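Local coordinates for PKS (Streptomyces sp. CNQ431, PDB 5YDA), which probably selects acyl extender units and transfers them to a carrier protein, being the acyltransferase domain of the splenocin polyketide synthase SpnD, at residues L32-S37 / L61-V66; T140-A145 / D155-L160; S308-L313 / H344-T349; L318-I323 / Q338-G343; R367-E372 / G391-T396. All blocks are in the same frame, centred on the assembly; numbering follows the deposited sequence.

Overall arrangement
Contact 1 stands apart, in the small alpha/beta piece that matches the C-terminal linker region of ketosynthases, while contacts 2 to 5 lie in the acyltransferase domain. Contact 5 is the nearest of these to contact 1, their centres about 25 Å apart; contact 3 is the most distant, about 50 Å between centres and across the middle of the chain. Contacts 3 and 4 form a pair: their centres are about 13 Å apart, both use helix 342-350, and they touch directly. T349 of contact 3 comes near the probable nucleophile elbow without touching it. Contact 2 lies about 25 Å from contact 3, centre to centre, and contact 5 includes one edge strand, 394-395, of the mixed sheet.

Contact 1: L32-S37 / L61-V66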
# COMPACT_ATOMS: atom_id res chain seq x y z
N LEU A 32 -10.07 -8.54 18.95
CA LEU A 32 -8.90 -9.37 19.19
C LEU A 32 -8.75 -10.38 18.06
O LEU A 32 -9.72 -10.73 17.38
CB LEU A 32 -9.01 -10.11 20.53
CG LEU A 32 -8.96 -9.23 21.78
CD1 LEU A 32 -9.29 -10.07 23.01
CD2 LEU A 32 -7.57 -8.57 21.91
N VAL A 33 -7.52 -10.85 17.89
CA VAL A 33 -7.18 -11.88 16.92
C VAL A 33 -7.03 -13.20 17.66
O VAL A 33 -6.32 -13.26 18.67
CB VAL A 33 -5.89 -11.52 16.17
CG1 VAL A 33 -5.57 -12.56 15.11
CG2 VAL A 33 -6.00 -10.13 15.56
N LEU A 34 -7.70 -14.25 17.17
CA LEU A 34 -7.58 -15.59 17.74
C LEU A 34 -6.77 -16.48 16.81
O LEU A 34 -7.22 -16.77 15.69
CB LEU A 34 -8.96 -16.20 17.97
CG LEU A 34 -9.96 -15.37 18.79
CD1 LEU A 34 -11.23 -16.16 19.02
CD2 LEU A 34 -9.35 -14.95 20.12
N PRO A 35 -5.58 -16.94 17.21
CA PRO A 35 -4.79 -17.83 16.35
C PRO A 35 -5.16 -19.30 16.53
O PRO A 35 -5.47 -19.76 17.63
CB PRO A 35 -3.36 -17.59 16.84
CG PRO A 35 -3.54 -17.33 18.32
CD PRO A 35 -4.87 -16.59 18.45
N VAL A 36 -5.11 -20.03 15.42
CA VAL A 36 -5.36 -21.47 15.38
C VAL A 36 -4.29 -22.10 14.50
O VAL A 36 -4.08 -21.65 13.37
CB VAL A 36 -6.76 -21.81 14.82
CG1 VAL A 36 -7.04 -23.29 14.95
CG2 VAL A 36 -7.84 -20.98 15.50
N SER A 37 -3.63 -23.14 15.01
CA SER A 37 -2.63 -23.85 14.23
C SER A 37 -2.75 -25.35 14.44
O SER A 37 -2.94 -25.81 15.57
CB SER A 37 -1.21 -23.39 14.58
OG SER A 37 -0.91 -23.63 15.94
N LEU A 61 -16.41 -18.77 29.55
CA LEU A 61 -15.22 -18.31 28.82
C LEU A 61 -15.26 -16.91 28.23
O LEU A 61 -16.07 -16.64 27.40
CB LEU A 61 -14.93 -19.25 27.67
CG LEU A 61 -14.15 -20.49 28.00
CD1 LEU A 61 -14.08 -21.41 26.82
CD2 LEU A 61 -12.77 -20.02 28.37
N ARG A 62 -14.37 -16.03 28.64
CA ARG A 62 -14.33 -14.69 28.08
C ARG A 62 -13.43 -14.68 26.83
O ARG A 62 -12.54 -15.48 26.72
CB ARG A 62 -13.77 -13.69 29.07
CG ARG A 62 -14.41 -13.75 30.43
CD ARG A 62 -14.18 -12.50 31.26
NE ARG A 62 -13.69 -11.37 30.49
CZ ARG A 62 -13.61 -10.13 30.95
NH1 ARG A 62 -14.02 -9.85 32.18
NH2 ARG A 62 -13.15 -9.16 30.17
N LEU A 63 -13.67 -13.77 25.91
CA LEU A 63 -12.90 -13.67 24.69
C LEU A 63 -11.49 -13.37 25.08
O LEU A 63 -10.56 -13.94 24.60
CB LEU A 63 -13.47 -12.58 23.80
CG LEU A 63 -12.85 -12.49 22.41
CD1 LEU A 63 -12.91 -13.82 21.72
CD2 LEU A 63 -13.57 -11.43 21.60
N ASP A 64 -11.38 -12.44 26.00
CA ASP A 64 -10.11 -12.06 26.62
C ASP A 64 -9.22 -13.26 26.95
O ASP A 64 -8.09 -13.36 26.47
CB ASP A 64 -10.42 -11.28 27.90
CG ASP A 64 -9.53 -10.10 28.10
OD1 ASP A 64 -9.31 -9.72 29.27
OD2 ASP A 64 -9.05 -9.54 27.08
N ASP A 65 -9.73 -14.16 27.79
CA ASP A 65 -8.92 -15.29 28.25
C ASP A 65 -8.56 -16.21 27.10
O ASP A 65 -7.42 -16.68 27.01
CB ASP A 65 -9.67 -16.07 29.33
CG ASP A 65 -10.14 -15.20 30.48
OD1 ASP A 65 -11.23 -15.50 31.03
OD2 ASP A 65 -9.43 -14.23 30.82
N VAL A 66 -9.53 -16.49 26.23
CA VAL A 66 -9.30 -17.40 25.11
C VAL A 66 -8.15 -16.90 24.23
O VAL A 66 -7.30 -17.69 23.81
CB VAL A 66 -10.61 -17.58 24.32
CG1 VAL A 66 -10.33 -17.93 22.88
CG2 VAL A 66 -11.44 -18.66 24.96
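L34 and L63 meet where strand 32-38 passes over the first turn of helix 63-72, in a small alpha/beta unit consistent with the linker that joins ketosynthase to acyltransferase in modular polyketide synthases. The two leucines approach at a slant. Both methyls of L34 are turned to one methyl of L63: L34 CD1 lies 3.9 Å from L63 CD1, and L34 CD2 follows at 4.1 Å from that same L63 CD1. L63 presents this methyl from a side chain whose CG lies opposite the backbone N (chi1 -173°), which extends the leucine out from the helix toward the strand.

V66, one helical turn further on, meets L34 differently. Its branch stands roughly at right angles to the leucine, and V66 CG1 reaches L34 CD2 at 4.2 Å. L34 is therefore held between two residues of the helix, one met obliquely and one crosswise. A67 of the same helix and V83 of the paired strand 79-85 also touch L34, while L55 of helix 43-56 packs on V66, so the hydrophobic layer continues past this contact.

Toward the N-terminal end of the strand, L32 adds about as much cover at slightly longer range. L32 CD1 is 4.3 Å from L63 CG, and beyond it the contact reaches solvent at D64. The bond leaving the D64 backbone heads away from the strand, yet its carboxylate comes back. D64 OD1 forms a long ion pair with R62 NH2, with no N-H aimed at it; the other oxygen, D64 OD2, rests 4.1 Å from the L32 CD1 methyl.

Contact 2: T140-A145 / D155-L160; sequences TVDRCA and DLRTAL
R157 reaches across to D142 with one terminal nitrogen, R157 NH1 donating to D142 OD1 at 2.8 Å. The oxygen lies close to the guanidinium plane, but the arginine comes in from above the carboxylate, and the two flat groups are turned 65° apart. The A145 methyl lies over one face of the guanidinium, A145 CB being 3.5 Å from R157 NE. The aliphatic part of the arginine is used as well, since R157 CG packs 3.7 Å from V141 CG1. That same valine methyl, V141 CG1, also meets L160 CD1 at 3.6 Å, the two side chains lying alongside and pointing opposite ways.

The next shell fixes the arginine. D155 takes it side-on with both oxygens, R157 NE giving a nearly straight bond to D155 OD2 at 2.8 Å and R157 NH2 bonding D155 OD1 at 2.7 Å. A bend at the third torsion (chi3 -60°) folds the guanidinium back to D155. The backbone adds a third tie, R157 N to D155 OD2 at 2.9 Å, so this oxygen accepts from two donors of one residue. Further out, the Y131 hydroxyl also bonds D142 OD1, and R149 forms a salt bridge with D155 OD1. A water takes the L156 N-H and donates to A145 O, joining the two backbones.

The axes of 140-145 and 156-160 run 126° apart; these parts of helices 135-152 and 156-161 make a pair of consecutive acyltransferase helices packed across a short connection, more antiparallel than parallel, and locked by a salt-bridge network built on the N-cap aspartate of the second helix.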
# COMPACT_ATOMS: atom_id res chain seq x y z
N THR A 140 1.42 9.82 14.21
CA THR A 140 2.09 10.05 12.93
C THR A 140 1.30 11.04 12.08
O THR A 140 1.87 11.98 11.50
CB THR A 140 2.27 8.73 12.19
OG1 THR A 140 2.84 7.78 13.09
CG2 THR A 140 3.19 8.93 11.01
N VAL A 141 -0.02 10.86 12.00
CA VAL A 141 -0.83 11.82 11.25
C VAL A 141 -0.69 13.22 11.83
O VAL A 141 -0.53 14.21 11.10
CB VAL A 141 -2.31 11.39 11.22
CG1 VAL A 141 -3.15 12.52 10.67
CG2 VAL A 141 -2.48 10.12 10.38
N ASP A 142 -0.75 13.33 13.16
CA ASP A 142 -0.67 14.65 13.78
C ASP A 142 0.67 15.30 13.49
O ASP A 142 0.74 16.48 13.13
CB ASP A 142 -0.91 14.54 15.28
CG ASP A 142 -2.37 14.23 15.62
OD1 ASP A 142 -3.28 14.37 14.76
OD2 ASP A 142 -2.60 13.86 16.78
N ARG A 143 1.74 14.53 13.61
CA ARG A 143 3.06 15.05 13.33
C ARG A 143 3.16 15.54 11.89
O ARG A 143 3.61 16.67 11.63
CB ARG A 143 4.09 13.97 13.65
CG ARG A 143 5.53 14.41 13.63
CD ARG A 143 6.17 13.99 12.33
NE ARG A 143 7.63 14.01 12.38
CZ ARG A 143 8.37 12.93 12.62
NH1 ARG A 143 7.77 11.76 12.85
NH2 ARG A 143 9.70 13.03 12.63
N CYS A 144 2.68 14.74 10.92
CA CYS A 144 2.78 15.16 9.53
C CYS A 144 1.93 16.38 9.25
O CYS A 144 2.35 17.27 8.50
CB CYS A 144 2.40 14.02 8.58
SG CYS A 144 3.51 12.59 8.70
N ALA A 145 0.73 16.46 9.83
CA ALA A 145 -0.12 17.63 9.57
C ALA A 145 0.54 18.91 10.08
O ALA A 145 0.49 19.95 9.41
CB ALA A 145 -1.50 17.43 10.20
N ASP A 155 -4.65 22.52 7.37
CA ASP A 155 -4.46 21.37 8.25
C ASP A 155 -4.86 20.13 7.46
O ASP A 155 -6.03 19.98 7.08
CB ASP A 155 -5.30 21.52 9.53
CG ASP A 155 -4.99 20.46 10.57
OD1 ASP A 155 -4.99 20.79 11.78
OD2 ASP A 155 -4.75 19.29 10.20
N LEU A 156 -3.89 19.26 7.19
CA LEU A 156 -4.15 18.07 6.38
C LEU A 156 -5.29 17.23 6.94
O LEU A 156 -6.01 16.57 6.18
CB LEU A 156 -2.88 17.24 6.27
CG LEU A 156 -3.00 16.05 5.31
CD1 LEU A 156 -3.19 16.51 3.88
CD2 LEU A 156 -1.80 15.14 5.43
N ARG A 157 -5.50 17.24 8.26
CA ARG A 157 -6.55 16.39 8.83
C ARG A 157 -7.94 16.79 8.36
O ARG A 157 -8.83 15.93 8.30
CB ARG A 157 -6.44 16.39 10.35
CG ARG A 157 -5.19 15.62 10.76
CD ARG A 157 -4.70 15.99 12.14
NE ARG A 157 -4.35 17.40 12.24
CZ ARG A 157 -3.72 17.92 13.29
NH1 ARG A 157 -3.40 17.14 14.32
NH2 ARG A 157 -3.43 19.22 13.31
N THR A 158 -8.13 18.05 7.99
CA THR A 158 -9.35 18.47 7.32
C THR A 158 -9.57 17.68 6.04
O THR A 158 -10.67 17.17 5.78
CB THR A 158 -9.28 19.97 7.00
OG1 THR A 158 -9.36 20.72 8.22
CG2 THR A 158 -10.39 20.37 6.07
N ALA A 159 -8.52 17.56 5.21
CA ALA A 159 -8.65 16.83 3.96
C ALA A 159 -8.74 15.33 4.19
O ALA A 159 -9.41 14.63 3.43
CB ALA A 159 -7.47 17.15 3.04
N LEU A 160 -8.07 14.82 5.22
CA LEU A 160 -8.11 13.39 5.50
C LEU A 160 -9.50 12.94 5.94
O LEU A 160 -9.95 11.85 5.59
CB LEU A 160 -7.09 13.02 6.57
CG LEU A 160 -5.62 12.94 6.18
CD1 LEU A 160 -4.69 13.07 7.41
CD2 LEU A 160 -5.38 11.62 5.49
O HOH W 1 -1.24 20.27 7.26

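Contact 3: S308-L313 / H344-T349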
# COMPACT_ATOMS: atom_id res chain seq x y z
N SER A 308 13.33 23.18 -11.91
CA SER A 308 12.73 23.76 -10.72
C SER A 308 12.46 22.70 -9.66
O SER A 308 12.62 22.96 -8.46
CB SER A 308 11.43 24.46 -11.09
OG SER A 308 10.73 24.70 -9.89
N PHE A 309 12.04 21.51 -10.07
CA PHE A 309 11.78 20.49 -9.06
C PHE A 309 13.08 20.00 -8.44
O PHE A 309 13.10 19.64 -7.26
CB PHE A 309 10.98 19.34 -9.65
CG PHE A 309 10.71 18.24 -8.67
CD1 PHE A 309 10.06 18.51 -7.48
CD2 PHE A 309 11.13 16.95 -8.91
CE1 PHE A 309 9.82 17.52 -6.56
CE2 PHE A 309 10.88 15.94 -8.00
CZ PHE A 309 10.23 16.23 -6.83
N ALA A 310 14.17 19.98 -9.21
CA ALA A 310 15.47 19.63 -8.66
C ALA A 310 15.89 20.59 -7.56
O ALA A 310 16.58 20.19 -6.61
CB ALA A 310 16.52 19.60 -9.78
N GLY A 311 15.48 21.86 -7.65
CA GLY A 311 15.71 22.78 -6.55
C GLY A 311 15.13 22.28 -5.24
O GLY A 311 15.81 22.26 -4.21
N HIS A 312 13.86 21.84 -5.27
CA HIS A 312 13.25 21.26 -4.07
C HIS A 312 13.93 19.97 -3.66
O HIS A 312 14.13 19.72 -2.46
CB HIS A 312 11.76 21.01 -4.31
CG HIS A 312 10.97 22.27 -4.41
ND1 HIS A 312 10.67 22.86 -5.62
CD2 HIS A 312 10.47 23.09 -3.46
CE1 HIS A 312 10.00 23.98 -5.40
NE2 HIS A 312 9.87 24.14 -4.10
N LEU A 313 14.30 19.12 -4.62
CA LEU A 313 14.99 17.89 -4.25
C LEU A 313 16.32 18.18 -3.56
O LEU A 313 16.77 17.40 -2.72
CB LEU A 313 15.19 17.00 -5.47
CG LEU A 313 13.91 16.33 -5.99
CD1 LEU A 313 14.19 15.72 -7.36
CD2 LEU A 313 13.39 15.25 -5.01
N HIS A 344 18.93 11.30 -10.13
CA HIS A 344 18.13 10.08 -10.17
C HIS A 344 16.67 10.38 -9.81
O HIS A 344 15.74 9.97 -10.52
CB HIS A 344 18.73 9.04 -9.24
CG HIS A 344 17.83 7.88 -8.95
ND1 HIS A 344 17.64 6.84 -9.84
CD2 HIS A 344 17.07 7.58 -7.86
CE1 HIS A 344 16.81 5.96 -9.31
NE2 HIS A 344 16.45 6.38 -8.11
N TRP A 345 16.46 11.14 -8.74
CA TRP A 345 15.10 11.47 -8.34
C TRP A 345 14.41 12.34 -9.38
O TRP A 345 13.20 12.21 -9.58
CB TRP A 345 15.10 12.14 -6.96
CG TRP A 345 15.30 11.12 -5.88
CD1 TRP A 345 16.47 10.82 -5.25
CD2 TRP A 345 14.31 10.24 -5.34
NE1 TRP A 345 16.26 9.82 -4.33
CE2 TRP A 345 14.95 9.45 -4.36
CE3 TRP A 345 12.94 10.07 -5.56
CZ2 TRP A 345 14.27 8.49 -3.63
CZ3 TRP A 345 12.27 9.12 -4.84
CH2 TRP A 345 12.93 8.34 -3.88
N VAL A 346 15.16 13.21 -10.07
CA VAL A 346 14.60 13.93 -11.21
C VAL A 346 14.18 12.95 -12.30
O VAL A 346 13.07 13.02 -12.83
CB VAL A 346 15.61 14.97 -11.74
CG1 VAL A 346 15.10 15.59 -13.06
CG2 VAL A 346 15.85 16.07 -10.71
N ASP A 347 15.07 12.01 -12.65
CA ASP A 347 14.74 10.98 -13.64
C ASP A 347 13.51 10.19 -13.22
O ASP A 347 12.68 9.82 -14.06
CB ASP A 347 15.92 10.02 -13.83
CG ASP A 347 17.06 10.64 -14.60
OD1 ASP A 347 16.83 11.64 -15.32
OD2 ASP A 347 18.18 10.11 -14.50
N HIS A 348 13.39 9.89 -11.92
CA HIS A 348 12.26 9.11 -11.45
C HIS A 348 10.94 9.76 -11.86
O HIS A 348 10.01 9.07 -12.29
CB HIS A 348 12.33 8.95 -9.93
CG HIS A 348 11.11 8.30 -9.36
ND1 HIS A 348 10.09 9.03 -8.79
CD2 HIS A 348 10.73 7.01 -9.31
CE1 HIS A 348 9.13 8.21 -8.40
NE2 HIS A 348 9.50 6.97 -8.70
N THR A 349 10.86 11.09 -11.77
CA THR A 349 9.64 11.83 -12.09
C THR A 349 9.43 11.97 -13.60
O THR A 349 8.28 12.04 -14.05
CB THR A 349 9.70 13.20 -11.40
OG1 THR A 349 9.42 13.03 -10.01
CG2 THR A 349 8.71 14.23 -12.01
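Two helices of the acyltransferase domain, 306-313 and 342-350, pack here through A310, L313, V346 and W345, their local axes 10.0 Å apart and inclined at 131°. V346 is the wedge. Its CG2 methyl is directed at the other helix and fits between two residues one turn apart, A310 CB at 3.7 Å and L313 CD1 at 3.8 Å from V346 CG2.

L313 touches two residues. It slants past V346, but crosses W345 at about a right angle and meets that residue low on its stem, L313 CD1 lying 3.7 Å from W345 CB. The indole itself is carried off to another part of the fold: with its CG opposite the carbonyl carbon (chi1 -76°) the ring leads away from helix 306-313. There the W345 ring meets that of Y204, and W345 NE1 hydrogen-bonds A339 O, which satisfies the nitrogen and helps to hold the rotation of the ring. Within its own helix L313 also rests on F309, with L313 CG 3.6 Å above the plane of the phenyl ring and displaced toward its rim.

At the far end the contact approaches the probable nucleophile elbow, which T349 nears without touching. The hydroxyl of T349 is already engaged by R225 NE, from helix 215-231; the same helix packs on F309 through V221 and L228. No hydrogen bond links the two helical segments, and the end of the interface is a slanted van der Waals contact, F309 CE2 lying 3.8 Å from T349 OG1.

Contact 4: L318-I323 / Q338-G343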
# COMPACT_ATOMS: atom_id res chain seq x y z
N LEU A 318 19.66 13.25 1.70
CA LEU A 318 19.53 11.89 1.19
C LEU A 318 20.59 10.97 1.80
O LEU A 318 21.76 11.33 1.88
CB LEU A 318 19.63 11.88 -0.33
CG LEU A 318 18.63 12.77 -1.05
CD1 LEU A 318 18.95 12.80 -2.54
CD2 LEU A 318 17.19 12.29 -0.81
N ARG A 319 20.17 9.79 2.21
CA ARG A 319 21.03 8.78 2.80
C ARG A 319 20.83 7.46 2.07
O ARG A 319 19.79 7.25 1.44
CB ARG A 319 20.73 8.59 4.30
CG ARG A 319 21.13 9.77 5.20
CD ARG A 319 20.70 9.50 6.64
NE ARG A 319 21.13 10.52 7.60
CZ ARG A 319 20.43 11.62 7.91
NH1 ARG A 319 19.26 11.86 7.32
NH2 ARG A 319 20.91 12.48 8.80
N PRO A 320 21.82 6.56 2.12
CA PRO A 320 21.61 5.24 1.52
C PRO A 320 20.50 4.51 2.22
O PRO A 320 20.26 4.71 3.43
CB PRO A 320 22.97 4.55 1.74
CG PRO A 320 23.93 5.62 2.14
CD PRO A 320 23.15 6.74 2.72
N PRO A 321 19.77 3.65 1.50
CA PRO A 321 18.64 2.96 2.14
C PRO A 321 19.11 2.01 3.22
O PRO A 321 20.07 1.25 3.05
CB PRO A 321 17.98 2.21 0.98
CG PRO A 321 19.10 2.01 0.00
CD PRO A 321 19.88 3.29 0.08
N ARG A 322 18.41 2.04 4.35
CA ARG A 322 18.62 1.07 5.40
C ARG A 322 17.65 -0.10 5.32
O ARG A 322 17.86 -1.11 6.00
CB ARG A 322 18.55 1.78 6.75
CG ARG A 322 19.82 2.62 6.90
CD ARG A 322 19.84 3.51 8.10
NE ARG A 322 19.77 2.72 9.32
CZ ARG A 322 19.57 3.26 10.51
NH1 ARG A 322 19.44 4.58 10.59
NH2 ARG A 322 19.50 2.49 11.59
N ILE A 323 16.60 0.02 4.52
CA ILE A 323 15.82 -1.12 4.04
C ILE A 323 15.90 -1.11 2.53
O ILE A 323 15.74 -0.05 1.91
CB ILE A 323 14.34 -1.05 4.50
CG1 ILE A 323 14.24 -0.93 6.02
CG2 ILE A 323 13.57 -2.29 4.04
CD1 ILE A 323 12.85 -0.57 6.47
N GLN A 338 22.21 5.83 -6.48
CA GLN A 338 20.94 6.33 -6.99
C GLN A 338 20.13 6.99 -5.89
O GLN A 338 19.63 8.11 -6.05
CB GLN A 338 20.15 5.19 -7.64
CG GLN A 338 20.64 4.76 -9.01
CD GLN A 338 20.16 3.37 -9.38
OE1 GLN A 338 19.58 2.65 -8.56
NE2 GLN A 338 20.41 2.97 -10.62
N ALA A 339 19.98 6.29 -4.75
CA ALA A 339 19.13 6.81 -3.68
C ALA A 339 19.55 8.20 -3.25
O ALA A 339 18.71 9.01 -2.86
CB ALA A 339 19.14 5.85 -2.49
N THR A 340 20.85 8.50 -3.31
CA THR A 340 21.39 9.74 -2.79
C THR A 340 21.67 10.77 -3.87
O THR A 340 22.30 11.79 -3.59
CB THR A 340 22.68 9.47 -2.00
OG1 THR A 340 23.62 8.78 -2.84
CG2 THR A 340 22.36 8.62 -0.77
N ASP A 341 21.20 10.53 -5.09
CA ASP A 341 21.49 11.39 -6.24
C ASP A 341 20.24 12.16 -6.65
O ASP A 341 19.24 11.54 -7.04
CB ASP A 341 22.01 10.56 -7.41
CG ASP A 341 22.25 11.39 -8.65
OD1 ASP A 341 22.23 10.85 -9.77
OD2 ASP A 341 22.44 12.61 -8.51
N VAL A 342 20.31 13.49 -6.60
CA VAL A 342 19.18 14.33 -6.99
C VAL A 342 18.76 14.06 -8.43
O VAL A 342 17.57 14.04 -8.76
CB VAL A 342 19.51 15.83 -6.79
CG1 VAL A 342 18.57 16.72 -7.60
CG2 VAL A 342 19.42 16.22 -5.32
N GLY A 343 19.75 13.86 -9.32
CA GLY A 343 19.43 13.62 -10.72
C GLY A 343 18.64 12.34 -10.93
O GLY A 343 17.76 12.27 -11.80
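L318 and T340 bring together two connecting pieces of the acyltransferase domain: the loop leading into strand 325-327 and the turn between helices 336-339 and 342-350. The stretches run nearly opposite ways, 162° apart, with no hydrogen bond between them, so side chains and peptide surfaces do the work.

Packing is tight around L318, which lies along the turn's backbone, with L318 CB 3.7 Å from T340 CA and L318 CD1 3.6 Å from T340 C. Beyond, V342 closes over the leucine more distantly and passes on to A310 and L313 of helix 306-313. P321 adds its ring, P321 CD touching A339 CB at 3.7 Å.

Looser are the exposed side chains of R319, P320 and D341, which set out away from the partner segment. R319 finds E214 as a salt-bridge partner, while D341 OD2 caps the following helix by accepting a weak bond from G343 N. T340, at the rim, nevertheless makes the closest approach: chi1 of 56° tucks its hydroxyl back over its own helix to bond D336 O, leaving the methyl to press on the R319-P320 peptide, where T340 CG2 lies 3.4 Å from R319 C and 3.6 Å from P320 N.

Contact 5: R367-E372 / G391-T396; sequences RPVLVE and GPVTVT
L370 is the centre of a parallel ladder, pairing with T394 while V371 pairs with V395, as strand 369-372 runs beside the edge strand 394-395. Its N-H gives an almost straight bond (178°) to V393 O at 2.8 Å, and its carbonyl L370 O accepts V395 N at 2.8 Å. E372 N to V395 O, at 3.0 Å, continues the zipper. Toward the start of the ladder the strands part, and a water fills the step: it donates to P368 O and accepts from V393 N, which is 2.9 Å from the water oxygen.

One face is made by valines. V369 and V395 meet obliquely, V369 CG1 3.9 Å from V395 CG2, and L418 of helix 407-420 lies on V369 and V371. On the other face L370 lies beside T394 and P392, with L370 CB 4.1 Å from T394 CG2 and L370 CD1 4.2 Å from P392 CB. The threonine offers its methyl because CG2 stands opposite its carbonyl carbon, beside the backbone N. A383 of helix 378-387 and L362 of helix 355-366 cover L370.

E372 ends the strand. CG opposite the backbone N and an extended chain beyond carry its buried carboxylate to the first turn of helix 378-387, where T380 OG1 and L379 N bond one oxygen each. The positive end of the helix would probably favour a charged carboxylate there. Strand and helix are thus tied inside the beta-alpha-beta unit, the crossover being held by E372's bonds to T380 and L379 as well as by apolar packing.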
# COMPACT_ATOMS: atom_id res chain seq x y z
N ARG A 367 11.10 -13.64 -2.62
CA ARG A 367 9.79 -14.29 -2.62
C ARG A 367 8.98 -13.91 -1.38
O ARG A 367 8.42 -14.77 -0.70
CB ARG A 367 9.96 -15.81 -2.74
CG ARG A 367 10.30 -16.21 -4.19
CD ARG A 367 10.55 -17.69 -4.38
NE ARG A 367 9.57 -18.51 -3.67
CZ ARG A 367 8.49 -19.05 -4.24
NH1 ARG A 367 8.24 -18.86 -5.53
NH2 ARG A 367 7.66 -19.78 -3.50
N PRO A 368 8.85 -12.61 -1.09
CA PRO A 368 8.26 -12.21 0.19
C PRO A 368 6.74 -12.17 0.13
O PRO A 368 6.12 -12.15 -0.94
CB PRO A 368 8.83 -10.81 0.39
CG PRO A 368 8.91 -10.27 -1.02
CD PRO A 368 9.15 -11.45 -1.94
N VAL A 369 6.13 -12.20 1.33
CA VAL A 369 4.75 -11.78 1.48
C VAL A 369 4.62 -10.34 0.98
O VAL A 369 5.42 -9.47 1.33
CB VAL A 369 4.31 -11.92 2.95
CG1 VAL A 369 2.85 -11.50 3.12
CG2 VAL A 369 4.52 -13.35 3.47
N LEU A 370 3.62 -10.09 0.15
CA LEU A 370 3.40 -8.77 -0.43
C LEU A 370 2.29 -8.06 0.35
O LEU A 370 1.13 -8.50 0.34
CB LEU A 370 3.05 -8.87 -1.91
CG LEU A 370 4.05 -9.64 -2.77
CD1 LEU A 370 3.64 -9.57 -4.23
CD2 LEU A 370 5.44 -9.08 -2.57
N VAL A 371 2.64 -6.96 1.01
CA VAL A 371 1.73 -6.25 1.90
C VAL A 371 1.51 -4.88 1.30
O VAL A 371 2.43 -4.05 1.25
CB VAL A 371 2.28 -6.14 3.33
CG1 VAL A 371 1.26 -5.48 4.25
CG2 VAL A 371 2.68 -7.51 3.86
N GLU A 372 0.30 -4.65 0.80
CA GLU A 372 -0.05 -3.35 0.25
C GLU A 372 -0.37 -2.41 1.40
O GLU A 372 -1.15 -2.75 2.30
CB GLU A 372 -1.25 -3.48 -0.70
CG GLU A 372 -1.60 -2.19 -1.40
CD GLU A 372 -2.22 -2.39 -2.78
OE1 GLU A 372 -2.57 -3.54 -3.16
OE2 GLU A 372 -2.39 -1.37 -3.49
N GLY A 391 2.52 -18.26 -7.07
CA GLY A 391 1.80 -18.28 -5.82
C GLY A 391 2.23 -17.25 -4.78
O GLY A 391 2.54 -17.62 -3.65
N PRO A 392 2.24 -15.95 -5.10
CA PRO A 392 2.55 -14.96 -4.06
C PRO A 392 1.46 -14.95 -3.00
O PRO A 392 0.29 -15.20 -3.28
CB PRO A 392 2.60 -13.64 -4.83
CG PRO A 392 1.56 -13.83 -5.86
CD PRO A 392 1.70 -15.29 -6.30
N VAL A 393 1.86 -14.72 -1.76
CA VAL A 393 0.92 -14.42 -0.69
C VAL A 393 0.81 -12.91 -0.60
O VAL A 393 1.83 -12.21 -0.49
CB VAL A 393 1.37 -15.02 0.65
CG1 VAL A 393 0.34 -14.70 1.75
CG2 VAL A 393 1.55 -16.51 0.52
N THR A 394 -0.41 -12.40 -0.68
CA THR A 394 -0.63 -10.96 -0.65
C THR A 394 -1.54 -10.65 0.52
O THR A 394 -2.37 -11.48 0.93
CB THR A 394 -1.23 -10.41 -1.97
OG1 THR A 394 -2.55 -10.94 -2.17
CG2 THR A 394 -0.35 -10.78 -3.16
N VAL A 395 -1.34 -9.47 1.09
CA VAL A 395 -2.08 -9.03 2.25
C VAL A 395 -2.51 -7.61 1.99
O VAL A 395 -1.72 -6.77 1.55
CB VAL A 395 -1.24 -9.08 3.54
CG1 VAL A 395 -2.01 -8.41 4.69
CG2 VAL A 395 -0.86 -10.51 3.88
N THR A 396 -3.77 -7.34 2.27
CA THR A 396 -4.34 -6.03 2.06
C THR A 396 -4.60 -5.41 3.43
O THR A 396 -4.85 -6.10 4.42
CB THR A 396 -5.59 -6.17 1.18
OG1 THR A 396 -5.38 -5.41 -0.01
CG2 THR A 396 -6.83 -5.75 1.88
O HOH W 2 4.64 -14.39 -1.15